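Local atomic coordinates of MlnE (PDB entry 5D2E), a protein that forms the N-terminal, B-type ketoreductase part of a macrolactin assembly-line synthase, binds NADP and probably uses it to reduce keto groups of the growing polyketide. Residues 151-156 / 375-380; 361-366 / 381-386; 367-372 / 417-422; 405-410 / 423-428. All blocks are in the same frame, centred on the assembly; numbering follows the deposited sequence.

All four contacts are largely buried, but their chemistry changes with place. Contact 1 is mostly apolar, with no hydrogen bond across it, and joins a helix of the synthase-like N-terminal region to one of the ketoreductase (KR) domain. The other three lie within the KR domain. Contact 2 is mainly a cofactor wall, loops held together through NADP and a water. Contact 3 mixes a salt bridge with loop packing and, at Phe368, reaches the surface. Contact 4 is the deepest, near the middle of the chain, where a strand meets helix 419-437, whose first turn belongs to contact 3. Contacts 2 and 4 are tied by Lys384 to Asn425, contacts 2 and 3 by Lys372 to Lys365 O.

Contact 1. Residues 151-156 / 375-380; sequences SLYSLF and ESIEEV
Ile377 reaches out from helix 374-381 and meets three side chains of helix 141-164, Leu152, Tyr153 and Phe156. Starting at its CB, the branch point lies 4.0 Å from CE1 of Tyr153. The CG2 methyl then presses on that same ring carbon, with Ile377 CG2 to Tyr153 CE1 at 3.6 Å, and touches CD2 of Leu152 at 3.8 Å. The other branch goes by way of CG1, which stands anti to the carbonyl carbon (chi1 -62°), and carries CD1 over one face of the Phe156 ring. This is a CH-pi contact: Ile377 CD1 is 3.6 Å from the centroid of the ring and only 13° off its normal, so the methyl sits almost squarely over the middle.

Next to Ile377, Glu378 lies across the end of Tyr153 at about a right angle. The tyrosine OH comes within 3.1 Å of Glu378 CG, against the aliphatic part of the glutamate, while the carboxylate turns to a salt bridge with Lys374. That lysine also makes a cation-pi contact with the Tyr153 ring.

The two helix segments run roughly antiparallel, at 152°, with axes 11.7 Å apart, a gap filled by these side chains. Leu152 also packs on Phe194 of helix 186-201 and Phe423 of helix 419-437, so the contact lies where the N-terminal region packs against the KR domain.

Contact 2. Residues 361-366 / 381-386; sequences AGLVKD and IAPKVF. With NAP (NADP nicotinamide-adenine-dinucleotide phosphate), chain B.
The NADP pocket of the KR domain is built here from two loops, and they touch where Pro383 and Lys384 lie against Ala361 and Gly362. The CG of Pro383 rests 3.9 Å from Gly362 CA, while Ala361 CB and Pro383 CB are 4.2 Å apart. Leu363 bends its CD2 back to the proline ring, and this methyl also lies against the adenine near N7A. Ala361 CB itself lies close to the purine, 3.5 Å from NAP C4A, and Gly362 N donates to the ring oxygen O4B of the adenine-side ribose at 3.2 Å.

Lys384 works at the other ribose. Its chain runs extended past Ala361 O and then bends at the last torsion (chi4 -68°), which lifts the ammonium to the diol of the nicotinamide ribose. Lys384 NZ to NAP O3D is 2.7 Å, and a second, weak bond goes to O2D. A water joins the two loops: it donates to Ala361 O at 2.7 Å and accepts from Lys384 NZ at 2.8 Å. Asn425 OD1 is a further partner of the ammonium, so protein, water and cofactor together fix where it points.

Lysine from this loop on the ribose diol, with asparagine (Asn425) four residues after Tyr421, is typical of polyketide-synthase ketoreductases, Rossmann-fold relatives of classical short-chain dehydrogenases/reductases with these two residues exchanged.

Contact 3. Residues 367-372 / 417-422; sequences AFIIKK and GQSDYA. With NAP (NADP nicotinamide-adenine-dinucleotide phosphate), chain B.
Lys372 and Asp420 form the tight part of this contact, a buried salt bridge with Lys372 NZ 2.6 Å from Asp420 OD2. The lysine chain bends at its second torsion (chi2 -81°) and then runs straight, bringing the ammonium in on the syn side, 21° out of the carboxylate plane, where Lys365 O and Ser376 OG grip it again. The other carboxylate oxygen takes a weak bond from Tyr421 N, helping fix the group's rotation. Ala367 N donates to Gly417 O at 3.1 Å, in the carbonyl plane, and a water links Ala367 O to Ser419 N. Ile369 CD1 packs on Ser419 OG at 3.4 Å.

The outer side is looser. The exposed Phe368 only brushes the other segment, its CD1 3.9 Å from Gly417 N.

Tyr421 points to the cofactor, its OH hydrogen-bonded to NAP O2D at a doubtfully short distance. The lysine, held by a carboxylate, a carbonyl and a hydroxyl, is consistent with a charged ammonium that ties loop 367-372 to the first turn of the tyrosine's helix.

Contact 4. Residues 405-410 / 423-428; sequences MFSSLS and FANGCM. With NAP (NADP nicotinamide-adenine-dinucleotide phosphate), chain B.
The Asn425 amide lies with one face under Ser408, whose CB stands 3.6 Å above Asn425 CG; at the ends of the amide, OD1 faces Lys384 and ND2 gives a hydrogen bond to Tyr421 O. Phe406 leaves the strand away from the helix, and its ring meets Trp449 and Phe289 edge-to-face. Strand 402-408 and helix 419-437 open a beta-alpha-beta unit of the Rossmann fold, with the axes of the two short segments 7.2 Å apart.

Ser407 OG is 3.2 Å from Asn425 CB, but its hydrogen bond goes to Asp429. From within the strand, Ser407 O comes within 3.2 Å of NAP C6N, in the nicotinamide ring, a place consistent with the ketoreductase active site.

Back at the start of the strand segment, Met405 and Met428 lie alongside with their chains running opposite ways, Met405 SD against Met428 CB at 3.6 Å. Met428 bends at its last torsion (chi3 -58°), which sets its CE methyl 3.3 Å from Phe406 O.

Contact 1. Residues 151-156 / 375-380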
# COMPACT_ATOMS: atom_id res chain seq x y z
N SER A 151 3.55 -4.53 -12.87
CA SER A 151 3.06 -5.13 -11.66
C SER A 151 1.54 -4.95 -11.60
O SER A 151 0.79 -5.75 -12.15
CB SER A 151 3.76 -4.57 -10.41
OG SER A 151 3.73 -3.13 -10.32
N LEU A 152 1.08 -3.86 -11.01
CA LEU A 152 -0.37 -3.58 -10.85
C LEU A 152 -1.15 -3.66 -12.13
O LEU A 152 -2.16 -4.40 -12.21
CB LEU A 152 -0.55 -2.17 -10.23
CG LEU A 152 -2.01 -1.64 -10.15
CD1 LEU A 152 -2.80 -2.49 -9.17
CD2 LEU A 152 -1.96 -0.14 -9.82
N TYR A 153 -0.71 -2.97 -13.18
CA TYR A 153 -1.51 -2.96 -14.37
C TYR A 153 -1.50 -4.29 -15.14
O TYR A 153 -2.53 -4.74 -15.62
CB TYR A 153 -1.21 -1.77 -15.26
CG TYR A 153 -1.67 -0.44 -14.65
CD1 TYR A 153 -3.00 -0.16 -14.45
CD2 TYR A 153 -0.77 0.54 -14.30
CE1 TYR A 153 -3.43 1.06 -13.88
CE2 TYR A 153 -1.17 1.75 -13.73
CZ TYR A 153 -2.48 2.02 -13.54
OH TYR A 153 -2.83 3.21 -12.97
N SER A 154 -0.35 -4.94 -15.20
CA SER A 154 -0.25 -6.21 -15.88
C SER A 154 -1.16 -7.21 -15.15
O SER A 154 -1.90 -7.99 -15.75
CB SER A 154 1.20 -6.74 -15.83
OG SER A 154 1.15 -8.11 -16.31
N LEU A 155 -1.12 -7.19 -13.84
CA LEU A 155 -1.97 -8.09 -13.05
C LEU A 155 -3.44 -7.78 -13.20
O LEU A 155 -4.24 -8.69 -13.24
CB LEU A 155 -1.56 -8.09 -11.57
CG LEU A 155 -0.28 -8.87 -11.17
CD1 LEU A 155 0.09 -8.47 -9.77
CD2 LEU A 155 -0.37 -10.40 -11.33
N PHE A 156 -3.78 -6.51 -13.24
CA PHE A 156 -5.16 -6.13 -13.47
C PHE A 156 -5.63 -6.66 -14.83
O PHE A 156 -6.69 -7.32 -14.87
CB PHE A 156 -5.29 -4.64 -13.42
CG PHE A 156 -6.51 -4.13 -14.10
CD1 PHE A 156 -7.76 -4.35 -13.56
CD2 PHE A 156 -6.38 -3.43 -15.26
CE1 PHE A 156 -8.89 -3.89 -14.20
CE2 PHE A 156 -7.50 -2.97 -15.90
CZ PHE A 156 -8.75 -3.18 -15.36
N GLU A 375 -8.56 3.43 -16.21
CA GLU A 375 -8.70 4.82 -15.84
C GLU A 375 -9.12 5.06 -14.41
O GLU A 375 -8.67 6.00 -13.79
CB GLU A 375 -9.67 5.53 -16.78
CG GLU A 375 -9.02 5.73 -18.16
CD GLU A 375 -9.08 4.50 -19.07
OE1 GLU A 375 -9.87 3.54 -18.81
OE2 GLU A 375 -8.29 4.48 -20.04
N SER A 376 -10.02 4.24 -13.91
CA SER A 376 -10.45 4.31 -12.55
C SER A 376 -9.32 4.01 -11.57
O SER A 376 -9.16 4.69 -10.55
CB SER A 376 -11.58 3.32 -12.38
OG SER A 376 -12.03 3.38 -11.07
N ILE A 377 -8.57 2.96 -11.87
CA ILE A 377 -7.35 2.61 -11.08
C ILE A 377 -6.39 3.81 -11.08
O ILE A 377 -5.96 4.23 -9.98
CB ILE A 377 -6.67 1.36 -11.64
CG1 ILE A 377 -7.63 0.19 -11.52
CG2 ILE A 377 -5.38 1.12 -10.88
CD1 ILE A 377 -7.16 -1.07 -12.23
N GLU A 378 -6.09 4.38 -12.25
CA GLU A 378 -5.18 5.55 -12.34
C GLU A 378 -5.61 6.68 -11.44
O GLU A 378 -4.78 7.31 -10.78
CB GLU A 378 -5.04 6.12 -13.75
CG GLU A 378 -4.47 5.15 -14.76
CD GLU A 378 -4.61 5.55 -16.25
OE1 GLU A 378 -5.51 6.32 -16.65
OE2 GLU A 378 -3.76 5.07 -17.02
N GLU A 379 -6.92 6.94 -11.43
CA GLU A 379 -7.48 7.96 -10.54
C GLU A 379 -7.32 7.68 -9.10
O GLU A 379 -6.97 8.56 -8.34
CB GLU A 379 -8.99 8.17 -10.82
CG GLU A 379 -9.20 8.86 -12.14
CD GLU A 379 -10.71 9.05 -12.34
OE1 GLU A 379 -11.31 9.78 -11.52
OE2 GLU A 379 -11.25 8.37 -13.19
N VAL A 380 -7.63 6.47 -8.68
CA VAL A 380 -7.54 6.13 -7.25
C VAL A 380 -6.10 6.15 -6.75
O VAL A 380 -5.85 6.57 -5.62
CB VAL A 380 -8.18 4.77 -7.00
CG1 VAL A 380 -7.81 4.20 -5.66
CG2 VAL A 380 -9.68 4.88 -7.18

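Contact 2. Residues 361-366 / 381-386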
# COMPACT_ATOMS: atom_id res chain seq x y z
N ALA A 361 -4.70 13.41 1.33
CA ALA A 361 -5.32 13.39 0.03
C ALA A 361 -5.59 11.96 -0.41
O ALA A 361 -4.76 11.04 -0.23
CB ALA A 361 -4.42 14.07 -1.00
N GLY A 362 -6.76 11.76 -0.96
CA GLY A 362 -7.17 10.45 -1.42
C GLY A 362 -8.57 10.43 -1.98
O GLY A 362 -9.33 11.40 -1.86
N LEU A 363 -8.84 9.36 -2.73
CA LEU A 363 -10.20 9.10 -3.15
C LEU A 363 -10.48 7.64 -3.23
O LEU A 363 -9.58 6.82 -3.28
CB LEU A 363 -10.50 9.74 -4.47
CG LEU A 363 -9.63 9.47 -5.62
CD1 LEU A 363 -10.50 9.14 -6.83
CD2 LEU A 363 -8.86 10.74 -5.94
N VAL A 364 -11.76 7.35 -3.26
CA VAL A 364 -12.27 6.02 -3.19
C VAL A 364 -13.19 5.90 -4.40
O VAL A 364 -13.93 6.81 -4.69
CB VAL A 364 -13.07 5.89 -1.89
CG1 VAL A 364 -13.99 4.71 -1.90
CG2 VAL A 364 -12.13 5.85 -0.70
N LYS A 365 -13.10 4.82 -5.13
CA LYS A 365 -14.02 4.55 -6.25
C LYS A 365 -14.13 3.07 -6.26
O LYS A 365 -13.49 2.41 -7.09
CB LYS A 365 -13.43 4.93 -7.59
CG LYS A 365 -13.45 6.34 -8.08
CD LYS A 365 -13.25 6.27 -9.61
CE LYS A 365 -12.77 7.57 -10.22
NZ LYS A 365 -13.85 8.61 -10.33
N ASP A 366 -14.88 2.53 -5.34
CA ASP A 366 -14.97 1.08 -5.17
C ASP A 366 -15.63 0.40 -6.40
O ASP A 366 -16.56 0.96 -6.99
CB ASP A 366 -15.74 0.77 -3.88
CG ASP A 366 -14.90 1.03 -2.58
OD1 ASP A 366 -13.70 1.42 -2.62
OD2 ASP A 366 -15.45 0.78 -1.51
N ILE A 381 -5.15 5.67 -7.56
CA ILE A 381 -3.79 5.57 -7.07
C ILE A 381 -3.02 6.91 -7.13
O ILE A 381 -2.01 7.05 -6.41
CB ILE A 381 -2.93 4.48 -7.76
CG1 ILE A 381 -2.54 4.86 -9.18
CG2 ILE A 381 -3.65 3.13 -7.67
CD1 ILE A 381 -1.55 3.85 -9.80
N ALA A 382 -3.45 7.84 -7.98
CA ALA A 382 -2.67 9.05 -8.24
C ALA A 382 -2.21 9.76 -6.97
O ALA A 382 -1.04 10.07 -6.87
CB ALA A 382 -3.48 10.04 -9.11
N PRO A 383 -3.12 10.05 -6.01
CA PRO A 383 -2.61 10.86 -4.90
C PRO A 383 -1.70 10.16 -3.90
O PRO A 383 -0.88 10.81 -3.22
CB PRO A 383 -3.88 11.31 -4.18
CG PRO A 383 -4.94 10.31 -4.58
CD PRO A 383 -4.58 9.87 -5.95
N LYS A 384 -1.89 8.85 -3.76
CA LYS A 384 -1.22 8.04 -2.75
C LYS A 384 0.06 7.36 -3.30
O LYS A 384 0.95 7.03 -2.56
CB LYS A 384 -2.21 7.00 -2.22
CG LYS A 384 -3.23 7.58 -1.25
CD LYS A 384 -4.31 6.65 -0.91
CE LYS A 384 -5.34 7.28 0.04
NZ LYS A 384 -4.78 7.53 1.37
N VAL A 385 0.12 7.11 -4.60
CA VAL A 385 1.36 6.58 -5.21
C VAL A 385 2.21 7.74 -5.68
O VAL A 385 3.18 8.08 -5.01
CB VAL A 385 1.08 5.53 -6.26
CG1 VAL A 385 2.41 5.08 -6.93
CG2 VAL A 385 0.34 4.38 -5.62
N PHE A 386 1.79 8.43 -6.73
CA PHE A 386 2.58 9.55 -7.27
C PHE A 386 2.63 10.73 -6.33
O PHE A 386 3.70 11.33 -6.11
CB PHE A 386 2.02 9.98 -8.62
CG PHE A 386 2.22 8.96 -9.68
CD1 PHE A 386 3.43 8.89 -10.34
CD2 PHE A 386 1.22 8.07 -10.01
CE1 PHE A 386 3.63 7.98 -11.33
CE2 PHE A 386 1.41 7.15 -11.03
CZ PHE A 386 2.64 7.10 -11.67
PA NAP B . -12.16 13.02 2.04
O1A NAP B . -13.04 13.90 2.95
O2A NAP B . -12.52 12.70 0.60
O5B NAP B . -10.78 13.85 1.97
C5B NAP B . -9.78 13.47 1.03
C4B NAP B . -9.40 14.77 0.37
O4B NAP B . -8.38 14.48 -0.61
C3B NAP B . -10.55 15.47 -0.41
O3B NAP B . -10.91 16.70 0.23
C2B NAP B . -9.94 15.77 -1.79
O2B NAP B . -10.25 17.07 -2.21
C1B NAP B . -8.43 15.53 -1.55
N9A NAP B . -7.70 15.07 -2.72
C8A NAP B . -7.96 13.96 -3.52
N7A NAP B . -7.08 13.89 -4.57
C5A NAP B . -6.20 14.90 -4.41
C6A NAP B . -5.06 15.40 -5.13
N6A NAP B . -4.65 14.70 -6.25
N1A NAP B . -4.44 16.58 -4.68
C2A NAP B . -4.89 17.21 -3.58
N3A NAP B . -5.96 16.79 -2.85
C4A NAP B . -6.64 15.69 -3.21
O3 NAP B . -11.81 11.60 2.77
PN NAP B . -11.46 11.38 4.34
O1N NAP B . -12.51 10.48 4.97
O2N NAP B . -11.00 12.72 4.85
O5D NAP B . -10.11 10.48 4.36
C5D NAP B . -8.86 11.22 4.22
C4D NAP B . -7.66 10.28 4.09
O4D NAP B . -7.63 9.30 5.12
C3D NAP B . -7.75 9.52 2.76
O3D NAP B . -6.47 9.50 2.16
C2D NAP B . -8.24 8.13 3.14
O2D NAP B . -7.82 7.12 2.18
C1D NAP B . -7.71 7.94 4.59
N1N NAP B . -8.61 7.02 5.34
C2N NAP B . -9.86 7.44 5.78
C3N NAP B . -10.76 6.62 6.48
C7N NAP B . -12.14 7.12 6.98
O7N NAP B . -12.93 6.35 7.53
N7N NAP B . -12.54 8.40 6.85
C4N NAP B . -10.36 5.29 6.71
C5N NAP B . -9.12 4.86 6.23
C6N NAP B . -8.24 5.74 5.57
P2B NAP B . -10.28 17.55 -3.78
O1X NAP B . -11.28 16.69 -4.54
O2X NAP B . -10.64 19.06 -3.73
O3X NAP B . -8.89 17.31 -4.30
O HOH W 1 -3.15 9.80 1.55

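Contact 3. Residues 367-372 / 417-422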
# COMPACT_ATOMS: atom_id res chain seq x y z
N ALA A 367 -15.05 -0.72 -6.83
CA ALA A 367 -15.61 -1.60 -7.87
C ALA A 367 -14.74 -2.87 -7.86
O ALA A 367 -13.49 -2.80 -7.66
CB ALA A 367 -15.53 -0.94 -9.24
N PHE A 368 -15.38 -4.00 -8.10
CA PHE A 368 -14.69 -5.25 -8.22
C PHE A 368 -13.78 -5.15 -9.44
O PHE A 368 -14.04 -4.42 -10.41
CB PHE A 368 -15.70 -6.44 -8.42
CG PHE A 368 -16.24 -7.03 -7.13
CD1 PHE A 368 -16.65 -6.21 -6.09
CD2 PHE A 368 -16.41 -8.42 -7.00
CE1 PHE A 368 -17.18 -6.74 -4.93
CE2 PHE A 368 -16.96 -8.97 -5.85
CZ PHE A 368 -17.35 -8.11 -4.81
N ILE A 369 -12.71 -5.93 -9.41
CA ILE A 369 -11.76 -6.00 -10.52
C ILE A 369 -12.45 -6.25 -11.86
O ILE A 369 -12.07 -5.66 -12.85
CB ILE A 369 -10.72 -7.13 -10.23
CG1 ILE A 369 -9.63 -6.61 -9.34
CG2 ILE A 369 -10.03 -7.64 -11.51
CD1 ILE A 369 -8.76 -5.60 -10.08
N ILE A 370 -13.47 -7.11 -11.87
CA ILE A 370 -14.21 -7.43 -13.12
C ILE A 370 -14.86 -6.20 -13.73
O ILE A 370 -15.07 -6.19 -14.91
CB ILE A 370 -15.30 -8.56 -12.96
CG1 ILE A 370 -16.26 -8.31 -11.79
CG2 ILE A 370 -14.64 -9.89 -12.74
CD1 ILE A 370 -17.35 -9.36 -11.57
N LYS A 371 -15.17 -5.17 -12.93
CA LYS A 371 -15.82 -3.93 -13.38
C LYS A 371 -14.91 -2.72 -13.39
O LYS A 371 -15.31 -1.65 -13.86
CB LYS A 371 -17.00 -3.64 -12.49
CG LYS A 371 -17.97 -4.82 -12.38
CD LYS A 371 -19.27 -4.63 -13.14
CE LYS A 371 -20.26 -3.82 -12.30
NZ LYS A 371 -21.68 -4.07 -12.66
N LYS A 372 -13.70 -2.84 -12.85
CA LYS A 372 -12.79 -1.72 -12.89
C LYS A 372 -12.34 -1.45 -14.28
O LYS A 372 -12.27 -2.30 -15.10
CB LYS A 372 -11.49 -2.01 -12.08
CG LYS A 372 -11.57 -1.70 -10.62
CD LYS A 372 -11.36 -0.25 -10.31
CE LYS A 372 -11.67 0.04 -8.84
NZ LYS A 372 -11.46 1.48 -8.66
N GLY A 417 -13.73 -5.10 -3.70
CA GLY A 417 -14.01 -3.79 -4.26
C GLY A 417 -12.97 -2.69 -4.06
O GLY A 417 -13.04 -1.66 -4.70
N GLN A 418 -11.98 -2.93 -3.23
CA GLN A 418 -11.01 -1.88 -2.90
C GLN A 418 -9.61 -2.24 -3.41
O GLN A 418 -8.63 -1.84 -2.78
CB GLN A 418 -10.88 -1.78 -1.39
CG GLN A 418 -12.16 -1.67 -0.60
CD GLN A 418 -11.83 -1.56 0.90
OE1 GLN A 418 -11.52 -2.57 1.61
NE2 GLN A 418 -11.85 -0.34 1.38
N SER A 419 -9.50 -3.00 -4.50
CA SER A 419 -8.17 -3.56 -4.84
C SER A 419 -7.07 -2.48 -5.12
O SER A 419 -5.92 -2.64 -4.65
CB SER A 419 -8.28 -4.55 -5.99
OG SER A 419 -8.74 -3.90 -7.11
N ASP A 420 -7.41 -1.45 -5.86
CA ASP A 420 -6.51 -0.39 -6.25
C ASP A 420 -6.29 0.55 -5.08
O ASP A 420 -5.16 1.01 -4.84
CB ASP A 420 -6.96 0.40 -7.47
CG ASP A 420 -8.46 0.79 -7.44
OD1 ASP A 420 -9.21 0.27 -6.57
OD2 ASP A 420 -8.86 1.61 -8.26
N TYR A 421 -7.34 0.77 -4.30
CA TYR A 421 -7.24 1.58 -3.06
C TYR A 421 -6.31 0.91 -2.05
O TYR A 421 -5.45 1.58 -1.44
CB TYR A 421 -8.64 1.79 -2.46
CG TYR A 421 -8.73 2.68 -1.25
CD1 TYR A 421 -8.61 4.07 -1.34
CD2 TYR A 421 -9.03 2.13 -0.01
CE1 TYR A 421 -8.70 4.88 -0.22
CE2 TYR A 421 -9.15 2.95 1.12
CZ TYR A 421 -8.98 4.30 1.00
OH TYR A 421 -9.11 5.04 2.13
N ALA A 422 -6.47 -0.39 -1.86
CA ALA A 422 -5.65 -1.17 -0.96
C ALA A 422 -4.19 -1.09 -1.42
O ALA A 422 -3.30 -0.82 -0.61
CB ALA A 422 -6.13 -2.60 -0.91
PA NAP B . -12.16 13.02 2.04
O1A NAP B . -13.04 13.90 2.95
O2A NAP B . -12.52 12.70 0.60
O5B NAP B . -10.78 13.85 1.97
C5B NAP B . -9.78 13.47 1.03
C4B NAP B . -9.40 14.77 0.37
O4B NAP B . -8.38 14.48 -0.61
C3B NAP B . -10.55 15.47 -0.41
O3B NAP B . -10.91 16.70 0.23
C2B NAP B . -9.94 15.77 -1.79
O2B NAP B . -10.25 17.07 -2.21
C1B NAP B . -8.43 15.53 -1.55
N9A NAP B . -7.70 15.07 -2.72
C8A NAP B . -7.96 13.96 -3.52
N7A NAP B . -7.08 13.89 -4.57
C5A NAP B . -6.20 14.90 -4.41
C6A NAP B . -5.06 15.40 -5.13
N6A NAP B . -4.65 14.70 -6.25
N1A NAP B . -4.44 16.58 -4.68
C2A NAP B . -4.89 17.21 -3.58
N3A NAP B . -5.96 16.79 -2.85
C4A NAP B . -6.64 15.69 -3.21
O3 NAP B . -11.81 11.60 2.77
PN NAP B . -11.46 11.38 4.34
O1N NAP B . -12.51 10.48 4.97
O2N NAP B . -11.00 12.72 4.85
O5D NAP B . -10.11 10.48 4.36
C5D NAP B . -8.86 11.22 4.22
C4D NAP B . -7.66 10.28 4.09
O4D NAP B . -7.63 9.30 5.12
C3D NAP B . -7.75 9.52 2.76
O3D NAP B . -6.47 9.50 2.16
C2D NAP B . -8.24 8.13 3.14
O2D NAP B . -7.82 7.12 2.18
C1D NAP B . -7.71 7.94 4.59
N1N NAP B . -8.61 7.02 5.34
C2N NAP B . -9.86 7.44 5.78
C3N NAP B . -10.76 6.62 6.48
C7N NAP B . -12.14 7.12 6.98
O7N NAP B . -12.93 6.35 7.53
N7N NAP B . -12.54 8.40 6.85
C4N NAP B . -10.36 5.29 6.71
C5N NAP B . -9.12 4.86 6.23
C6N NAP B . -8.24 5.74 5.57
P2B NAP B . -10.28 17.55 -3.78
O1X NAP B . -11.28 16.69 -4.54
O2X NAP B . -10.64 19.06 -3.73
O3X NAP B . -8.89 17.31 -4.30
O HOH W 2 -11.39 -4.14 -6.43

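Contact 4. Residues 405-410 / 423-428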
# COMPACT_ATOMS: atom_id res chain seq x y z
N MET A 405 1.76 9.73 6.50
CA MET A 405 0.85 9.27 5.49
C MET A 405 -0.41 8.63 6.13
O MET A 405 -0.34 7.73 6.99
CB MET A 405 1.60 8.30 4.59
CG MET A 405 2.70 9.00 3.78
SD MET A 405 3.87 7.80 3.12
CE MET A 405 4.78 7.60 4.64
N PHE A 406 -1.58 9.10 5.69
CA PHE A 406 -2.90 8.53 6.15
C PHE A 406 -3.27 7.37 5.25
O PHE A 406 -3.85 7.54 4.15
CB PHE A 406 -3.98 9.63 6.15
CG PHE A 406 -3.90 10.60 7.34
CD1 PHE A 406 -2.83 10.59 8.26
CD2 PHE A 406 -4.90 11.50 7.57
CE1 PHE A 406 -2.78 11.42 9.36
CE2 PHE A 406 -4.84 12.36 8.69
CZ PHE A 406 -3.80 12.31 9.58
N SER A 407 -2.84 6.19 5.68
CA SER A 407 -3.05 4.99 4.94
C SER A 407 -4.36 4.35 5.45
O SER A 407 -5.15 4.98 6.15
CB SER A 407 -1.81 4.10 5.09
OG SER A 407 -1.90 2.98 4.22
N SER A 408 -4.60 3.10 5.09
CA SER A 408 -5.83 2.44 5.36
C SER A 408 -5.55 1.04 5.76
O SER A 408 -4.64 0.37 5.24
CB SER A 408 -6.72 2.48 4.08
OG SER A 408 -7.82 1.61 4.21
N LEU A 409 -6.34 0.56 6.70
CA LEU A 409 -6.39 -0.80 7.06
C LEU A 409 -6.74 -1.74 5.91
O LEU A 409 -6.34 -2.92 5.95
CB LEU A 409 -7.33 -0.99 8.24
CG LEU A 409 -7.32 -2.29 9.03
CD1 LEU A 409 -5.96 -2.52 9.68
CD2 LEU A 409 -8.43 -2.22 10.08
N SER A 410 -7.36 -1.23 4.85
CA SER A 410 -7.57 -1.98 3.62
C SER A 410 -6.25 -2.50 2.98
O SER A 410 -6.28 -3.47 2.24
CB SER A 410 -8.37 -1.19 2.61
OG SER A 410 -7.57 -0.20 1.96
N PHE A 423 -3.96 -1.25 -2.74
CA PHE A 423 -2.62 -1.13 -3.32
C PHE A 423 -2.02 0.26 -3.05
O PHE A 423 -0.86 0.38 -2.63
CB PHE A 423 -2.68 -1.39 -4.82
CG PHE A 423 -1.41 -1.06 -5.54
CD1 PHE A 423 -0.39 -2.00 -5.59
CD2 PHE A 423 -1.20 0.16 -6.07
CE1 PHE A 423 0.79 -1.75 -6.23
CE2 PHE A 423 0.03 0.47 -6.66
CZ PHE A 423 1.01 -0.51 -6.76
N ALA A 424 -2.78 1.31 -3.36
CA ALA A 424 -2.30 2.67 -3.22
C ALA A 424 -1.84 2.96 -1.75
O ALA A 424 -0.77 3.53 -1.50
CB ALA A 424 -3.32 3.65 -3.69
N ASN A 425 -2.62 2.51 -0.79
CA ASN A 425 -2.29 2.73 0.57
C ASN A 425 -1.06 1.88 0.94
O ASN A 425 -0.16 2.36 1.62
CB ASN A 425 -3.48 2.43 1.46
CG ASN A 425 -4.50 3.60 1.43
OD1 ASN A 425 -4.21 4.67 1.93
ND2 ASN A 425 -5.63 3.40 0.76
N GLY A 426 -1.01 0.65 0.41
CA GLY A 426 0.11 -0.25 0.71
C GLY A 426 1.41 0.32 0.16
O GLY A 426 2.48 0.10 0.75
N CYS A 427 1.31 1.07 -0.93
CA CYS A 427 2.44 1.75 -1.49
C CYS A 427 3.04 2.82 -0.53
O CYS A 427 4.25 2.84 -0.33
CB CYS A 427 2.10 2.26 -2.84
SG CYS A 427 3.51 2.98 -3.63
N MET A 428 2.21 3.63 0.11
CA MET A 428 2.68 4.51 1.16
C MET A 428 3.34 3.79 2.29
O MET A 428 4.35 4.25 2.81
CB MET A 428 1.53 5.39 1.72
CG MET A 428 0.88 6.20 0.66
SD MET A 428 -0.17 7.56 1.15
CE MET A 428 -1.40 6.74 2.17
PA NAP B . -12.16 13.02 2.04
O1A NAP B . -13.04 13.90 2.95
O2A NAP B . -12.52 12.70 0.60
O5B NAP B . -10.78 13.85 1.97
C5B NAP B . -9.78 13.47 1.03
C4B NAP B . -9.40 14.77 0.37
O4B NAP B . -8.38 14.48 -0.61
C3B NAP B . -10.55 15.47 -0.41
O3B NAP B . -10.91 16.70 0.23
C2B NAP B . -9.94 15.77 -1.79
O2B NAP B . -10.25 17.07 -2.21
C1B NAP B . -8.43 15.53 -1.55
N9A NAP B . -7.70 15.07 -2.72
C8A NAP B . -7.96 13.96 -3.52
N7A NAP B . -7.08 13.89 -4.57
C5A NAP B . -6.20 14.90 -4.41
C6A NAP B . -5.06 15.40 -5.13
N6A NAP B . -4.65 14.70 -6.25
N1A NAP B . -4.44 16.58 -4.68
C2A NAP B . -4.89 17.21 -3.58
N3A NAP B . -5.96 16.79 -2.85
C4A NAP B . -6.64 15.69 -3.21
O3 NAP B . -11.81 11.60 2.77
PN NAP B . -11.46 11.38 4.34
O1N NAP B . -12.51 10.48 4.97
O2N NAP B . -11.00 12.72 4.85
O5D NAP B . -10.11 10.48 4.36
C5D NAP B . -8.86 11.22 4.22
C4D NAP B . -7.66 10.28 4.09
O4D NAP B . -7.63 9.30 5.12
C3D NAP B . -7.75 9.52 2.76
O3D NAP B . -6.47 9.50 2.16
C2D NAP B . -8.24 8.13 3.14
O2D NAP B . -7.82 7.12 2.18
C1D NAP B . -7.71 7.94 4.59
N1N NAP B . -8.61 7.02 5.34
C2N NAP B . -9.86 7.44 5.78
C3N NAP B . -10.76 6.62 6.48
C7N NAP B . -12.14 7.12 6.98
O7N NAP B . -12.93 6.35 7.53
N7N NAP B . -12.54 8.40 6.85
C4N NAP B . -10.36 5.29 6.71
C5N NAP B . -9.12 4.86 6.23
C6N NAP B . -8.24 5.74 5.57
P2B NAP B . -10.28 17.55 -3.78
O1X NAP B . -11.28 16.69 -4.54
O2X NAP B . -10.64 19.06 -3.73
O3X NAP B . -8.89 17.31 -4.30